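Long-range contacts in clostripain-related protein (Bacteroides thetaiotaomicron, PDB 6N9J), which is a secreted cysteine protease of the clostripain (C11) family and probably cleaves peptide bonds by means of a cysteine nucleophile: residues Y16-D20 against V50-G55; L251-R256 against W366-W372. All coordinates share one frame; numbering follows the deposited sequence.

Contact 1: Y16-D20 against V50-G55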
loop_
_atom_site.group_PDB
_atom_site.type_symbol
_atom_site.label_atom_id
_atom_site.label_comp_id
_atom_site.label_asym_id
_atom_site.label_seq_id
_atom_site.Cartn_x
_atom_site.Cartn_y
_atom_site.Cartn_z
ATOM N N TYR A 16 0.003 -3.182 -10.981
ATOM C CA TYR A 16 0.035 -1.885 -11.655
ATOM C C TYR A 16 1.312 -1.130 -11.305
ATOM O O TYR A 16 1.454 -0.606 -10.190
ATOM C CB TYR A 16 -1.191 -1.052 -11.273
ATOM C CG TYR A 16 -1.407 0.178 -12.122
ATOM C CD1 TYR A 16 -0.595 1.312 -11.983
ATOM C CD2 TYR A 16 -2.430 0.220 -13.052
ATOM C CE1 TYR A 16 -0.792 2.441 -12.778
ATOM C CE2 TYR A 16 -2.640 1.335 -13.845
ATOM C CZ TYR A 16 -1.827 2.451 -13.699
ATOM O OH TYR A 16 -2.059 3.555 -14.493
ATOM N N ILE A 17 2.233 -1.068 -12.260
ATOM C CA ILE A 17 3.553 -0.511 -11.991
ATOM C C ILE A 17 3.742 0.875 -12.590
ATOM O O ILE A 17 4.064 1.003 -13.769
ATOM C CB ILE A 17 4.662 -1.434 -12.529
ATOM C CG1 ILE A 17 4.550 -2.802 -11.861
ATOM C CG2 ILE A 17 6.052 -0.814 -12.291
ATOM C CD1 ILE A 17 5.447 -3.859 -12.484
ATOM N N ALA A 18 3.524 1.903 -11.771
ATOM C CA ALA A 18 3.880 3.262 -12.152
ATOM C C ALA A 18 5.342 3.497 -11.781
ATOM O O ALA A 18 5.663 3.940 -10.674
ATOM C CB ALA A 18 2.969 4.276 -11.481
ATOM N N GLY A 19 6.235 3.165 -12.706
ATOM C CA GLY A 19 7.652 3.191 -12.405
ATOM C C GLY A 19 8.468 4.172 -13.227
ATOM O O GLY A 19 9.680 4.010 -13.337
ATOM N N ASP A 20 7.827 5.181 -13.813
ATOM C CA ASP A 20 8.600 6.221 -14.483
ATOM C C ASP A 20 8.994 7.277 -13.463
ATOM O O ASP A 20 8.352 8.323 -13.338
ATOM C CB ASP A 20 7.843 6.863 -15.643
ATOM C CG ASP A 20 8.746 7.751 -16.486
ATOM O OD1 ASP A 20 9.978 7.675 -16.278
ATOM O OD2 ASP A 20 8.249 8.506 -17.352
ATOM N N VAL A 50 -0.012 -7.564 -15.745
ATOM C CA VAL A 50 0.962 -6.574 -15.310
ATOM C C VAL A 50 0.939 -5.391 -16.266
ATOM O O VAL A 50 1.178 -5.552 -17.480
ATOM C CB VAL A 50 2.404 -7.151 -15.239
ATOM C CG1 VAL A 50 3.367 -6.126 -14.651
ATOM C CG2 VAL A 50 2.454 -8.440 -14.440
ATOM N N TYR A 51 0.620 -4.217 -15.723
ATOM C CA TYR A 51 0.799 -2.960 -16.440
ATOM C C TYR A 51 2.130 -2.348 -16.024
ATOM O O TYR A 51 2.334 -2.021 -14.855
ATOM C CB TYR A 51 -0.335 -1.973 -16.167
ATOM C CG TYR A 51 -0.028 -0.592 -16.711
ATOM C CD1 TYR A 51 -0.216 -0.298 -18.055
ATOM C CD2 TYR A 51 0.476 0.415 -15.880
ATOM C CE1 TYR A 51 0.077 0.954 -18.564
ATOM C CE2 TYR A 51 0.767 1.672 -16.378
ATOM C CZ TYR A 51 0.565 1.940 -17.714
ATOM O OH TYR A 51 0.860 3.194 -18.215
ATOM N N MET A 52 3.032 -2.193 -16.978
ATOM C CA MET A 52 4.414 -1.844 -16.659
ATOM C C MET A 52 4.835 -0.542 -17.331
ATOM O O MET A 52 4.918 -0.472 -18.562
ATOM C CB MET A 52 5.339 -2.986 -17.080
ATOM C CG MET A 52 6.796 -2.603 -17.249
ATOM S SD MET A 52 7.731 -2.753 -15.733
ATOM C CE MET A 52 8.207 -4.465 -15.763
ATOM N N ASP A 53 5.078 0.498 -16.533
ATOM C CA ASP A 53 5.567 1.762 -17.090
ATOM C C ASP A 53 6.886 2.146 -16.432
ATOM O O ASP A 53 6.915 2.558 -15.278
ATOM C CB ASP A 53 4.530 2.885 -16.920
ATOM C CG ASP A 53 4.990 4.207 -17.528
ATOM O OD1 ASP A 53 5.984 4.210 -18.289
ATOM O OD2 ASP A 53 4.348 5.252 -17.274
ATOM N N LYS A 54 7.973 1.988 -17.184
ATOM C CA LYS A 54 9.315 2.332 -16.725
ATOM C C LYS A 54 9.841 3.587 -17.411
ATOM O O LYS A 54 10.980 3.988 -17.183
ATOM C CB LYS A 54 10.289 1.181 -16.988
ATOM C CG LYS A 54 10.083 -0.057 -16.137
ATOM C CD LYS A 54 11.007 -1.183 -16.606
ATOM C CE LYS A 54 12.446 -0.689 -16.755
ATOM N NZ LYS A 54 13.381 -1.769 -17.172
ATOM N N GLY A 55 9.032 4.189 -18.274
ATOM C CA GLY A 55 9.437 5.414 -18.935
ATOM C C GLY A 55 9.209 5.438 -20.429
ATOM O O GLY A 55 8.689 6.417 -20.963
#
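Y16 and Y51 lie side by side on two neighbouring parallel strands, 9-18 and 46-53. With helix 24-37 between them in sequence, the strands form a beta-alpha-beta unit of the central sheet. The short strand segments run at 6° to each other. Their backbones are joined by I17 N to Y51 O at 2.8 Å and by D53 N to I17 O at 3.0 Å. Past A18, G19 N still reaches D53 O, at 2.7 Å.

The tight part is at the strands. CG of Y16 is anti to the backbone N (chi1 -168°), which carries the ring up beside that of Y51. CD2 of Y51 sits over the centre of the Y16 ring, yet the two planes meet obliquely at 34°. Both hydroxyls are hydrogen-bonded to S83, Y16 OH to its carbonyl oxygen and Y51 OH to its OG. An alanine in place of Y16 would probably leave one side of the Y51 ring poorly packed and the S83 carbonyl without this donor. On the other face, the I17 methyl CD1 packs 3.8 Å from V50 CG1 and also touches M52 SD. Helix 24-37 covers V50 and M52 there.

The loose, solvent side is at K54 and G55. K54 is exposed and its side chain turns off to S28. Across this contact the D20 carboxylate meets the backbone of G55 by van der Waals contact, CG to CA at 3.5 Å. An Asx turn links the buried D53 to this side. D53 OD2 is held by S83 OG, while OD1 accepts from G55 N at 3.0 Å, met from above the carboxylate plane.

Contact 2: L251-R256 against W366-W372; sequences LAAATR and WYSAADW
R256 on helix 248-259 lies across the C-terminal end of helix 365-369, which closes in a Schellman motif. D371, with positive phi, is the C-prime residue: W372 N bonds to Y367 O, and D371 N bonds weakly to S368 O. The two segments pack without a hydrogen bond between them.

R256 can be followed outward. CB stands 4.0 Å from D371 CB. CG lies close to the A370 carbonyl, 3.3 Å from its O, and close to D371 CB as well. CD meets A369 O. The chain then bends at chi3 (-17°), and the guanidinium turns back over its own helix, with A253 CA over one face. A369 O lies at the guanidinium edge, near its plane. The D371 carboxylate is not in contact with this charge, as R256 NE and D371 OD2 are 5.5 Å apart.

Around W366 and A252 the packing is apolar and more buried. A252 CB touches the six-membered ring of W366 at CZ3, 3.7 Å away. A370 CB rests over a face of the same indole, toward its rim, and also meets T255 CG2. Helix 166-171 packs against W366 too, where Y170 makes an edge-to-face ring pair with it. The T255 hydroxyl is placed beside the backbone N (chi1 -63°). From there OG1 donates back to L251 O at 2.9 Å, from above the carbonyl plane.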
loop_
_atom_site.group_PDB
_atom_site.type_symbol
_atom_site.label_atom_id
_atom_site.label_comp_id
_atom_site.label_asym_id
_atom_site.label_seq_id
_atom_site.Cartn_x
_atom_site.Cartn_y
_atom_site.Cartn_z
ATOM N N LEU A 251 -15.022 1.231 13.803
ATOM C CA LEU A 251 -13.824 1.857 14.353
ATOM C C LEU A 251 -14.041 3.367 14.472
ATOM O O LEU A 251 -13.756 3.963 15.506
ATOM C CB LEU A 251 -12.599 1.542 13.489
ATOM C CG LEU A 251 -11.254 2.053 14.035
ATOM C CD1 LEU A 251 -10.945 1.517 15.439
ATOM C CD2 LEU A 251 -10.137 1.722 13.078
ATOM N N ALA A 252 -14.577 3.977 13.420
ATOM C CA ALA A 252 -14.883 5.406 13.437
ATOM C C ALA A 252 -15.879 5.738 14.545
ATOM O O ALA A 252 -15.720 6.730 15.243
ATOM C CB ALA A 252 -15.423 5.849 12.083
ATOM N N ALA A 253 -16.900 4.899 14.706
ATOM C CA ALA A 253 -17.887 5.084 15.767
ATOM C C ALA A 253 -17.259 4.893 17.153
ATOM O O ALA A 253 -17.593 5.605 18.091
ATOM C CB ALA A 253 -19.062 4.129 15.578
ATOM N N ALA A 254 -16.342 3.937 17.282
ATOM C CA ALA A 254 -15.662 3.730 18.560
ATOM C C ALA A 254 -14.738 4.908 18.855
ATOM O O ALA A 254 -14.548 5.271 20.007
ATOM C CB ALA A 254 -14.880 2.425 18.556
ATOM N N THR A 255 -14.175 5.506 17.806
ATOM C CA THR A 255 -13.302 6.669 17.958
ATOM C C THR A 255 -14.058 7.877 18.500
ATOM O O THR A 255 -13.576 8.573 19.388
ATOM C CB THR A 255 -12.638 7.050 16.618
ATOM O OG1 THR A 255 -11.790 5.981 16.189
ATOM C CG2 THR A 255 -11.809 8.334 16.758
ATOM N N ARG A 256 -15.246 8.115 17.960
ATOM C CA ARG A 256 -16.057 9.252 18.357
ATOM C C ARG A 256 -16.357 9.185 19.846
ATOM O O ARG A 256 -16.247 10.182 20.550
ATOM C CB ARG A 256 -17.351 9.299 17.548
ATOM C CG ARG A 256 -17.110 9.429 16.049
ATOM C CD ARG A 256 -18.400 9.510 15.239
ATOM N NE ARG A 256 -19.558 9.053 15.998
ATOM C CZ ARG A 256 -20.501 8.253 15.512
ATOM N NH1 ARG A 256 -20.424 7.819 14.259
ATOM N NH2 ARG A 256 -21.519 7.887 16.283
ATOM N N TRP A 366 -12.185 10.834 6.922
ATOM C CA TRP A 366 -11.926 10.297 8.255
ATOM C C TRP A 366 -12.086 11.366 9.338
ATOM O O TRP A 366 -12.516 11.075 10.454
ATOM C CB TRP A 366 -10.525 9.681 8.313
ATOM C CG TRP A 366 -10.152 9.186 9.680
ATOM C CD1 TRP A 366 -9.254 9.752 10.538
ATOM C CD2 TRP A 366 -10.676 8.029 10.356
ATOM N NE1 TRP A 366 -9.180 9.020 11.700
ATOM C CE2 TRP A 366 -10.042 7.957 11.613
ATOM C CE3 TRP A 366 -11.611 7.046 10.016
ATOM C CZ2 TRP A 366 -10.317 6.942 12.537
ATOM C CZ3 TRP A 366 -11.882 6.032 10.932
ATOM C CH2 TRP A 366 -11.238 5.989 12.176
ATOM N N TYR A 367 -11.739 12.602 8.990
ATOM C CA TYR A 367 -11.852 13.753 9.880
ATOM C C TYR A 367 -13.270 13.964 10.414
ATOM O O TYR A 367 -13.478 14.132 11.615
ATOM C CB TYR A 367 -11.375 14.996 9.132
ATOM C CG TYR A 367 -11.500 16.301 9.870
ATOM C CD1 TYR A 367 -10.634 16.623 10.907
ATOM C CD2 TYR A 367 -12.451 17.238 9.492
ATOM C CE1 TYR A 367 -10.735 17.834 11.573
ATOM C CE2 TYR A 367 -12.556 18.451 10.146
ATOM C CZ TYR A 367 -11.695 18.741 11.185
ATOM O OH TYR A 367 -11.798 19.942 11.834
ATOM N N SER A 368 -14.244 13.960 9.517
ATOM C CA SER A 368 -15.637 14.086 9.915
ATOM C C SER A 368 -16.249 12.749 10.370
ATOM O O SER A 368 -17.149 12.729 11.208
ATOM C CB SER A 368 -16.451 14.676 8.766
ATOM O OG SER A 368 -16.254 13.928 7.578
ATOM N N ALA A 369 -15.757 11.633 9.834
ATOM C CA ALA A 369 -16.319 10.322 10.164
ATOM C C ALA A 369 -16.028 9.907 11.610
ATOM O O ALA A 369 -16.887 9.341 12.292
ATOM C CB ALA A 369 -15.797 9.260 9.198
ATOM N N ALA A 370 -14.809 10.186 12.061
ATOM C CA ALA A 370 -14.378 9.857 13.415
ATOM C C ALA A 370 -14.622 11.023 14.374
ATOM O O ALA A 370 -14.203 10.983 15.536
ATOM C CB ALA A 370 -12.908 9.464 13.419
ATOM N N ASP A 371 -15.301 12.051 13.860
ATOM C CA ASP A 371 -15.739 13.221 14.624
ATOM C C ASP A 371 -14.591 13.990 15.264
ATOM O O ASP A 371 -14.619 14.292 16.458
ATOM C CB ASP A 371 -16.744 12.814 15.701
ATOM C CG ASP A 371 -17.556 13.982 16.208
ATOM O OD1 ASP A 371 -17.975 14.819 15.381
ATOM O OD2 ASP A 371 -17.763 14.071 17.437
ATOM N N TRP A 372 -13.587 14.324 14.469
ATOM C CA TRP A 372 -12.498 15.140 14.976
ATOM C C TRP A 372 -12.907 16.612 15.027
ATOM O O TRP A 372 -12.450 17.426 14.233
ATOM C CB TRP A 372 -11.240 14.936 14.131
ATOM C CG TRP A 372 -10.612 13.607 14.404
ATOM C CD1 TRP A 372 -10.822 12.444 13.719
ATOM C CD2 TRP A 372 -9.700 13.289 15.463
ATOM N NE1 TRP A 372 -10.087 11.429 14.276
ATOM C CE2 TRP A 372 -9.392 11.920 15.350
ATOM C CE3 TRP A 372 -9.113 14.030 16.494
ATOM C CZ2 TRP A 372 -8.523 11.276 16.226
ATOM C CZ3 TRP A 372 -8.248 13.390 17.359
ATOM C CH2 TRP A 372 -7.961 12.029 17.220
#

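In the fold
Contact 1 comes first along the chain and is complete before contact 2 opens. They lie on opposite sides of the chain's centre. Their centres are 36 Å apart and their nearest atoms about 24 Å, so they do not touch. Contact 1 belongs to the central mixed sheet, where strands 9-18 and 46-53 are adjacent. Contact 2 sets helix 248-259 against helix 365-369 and the turn that follows it. Helix 248-259 comes directly after strand 239-244 of that same sheet. The chain therefore leads from the sheet straight into the first helix of contact 2. One contact joins early strands, and the other brings the C-terminal end of the modelled chain back against a helix.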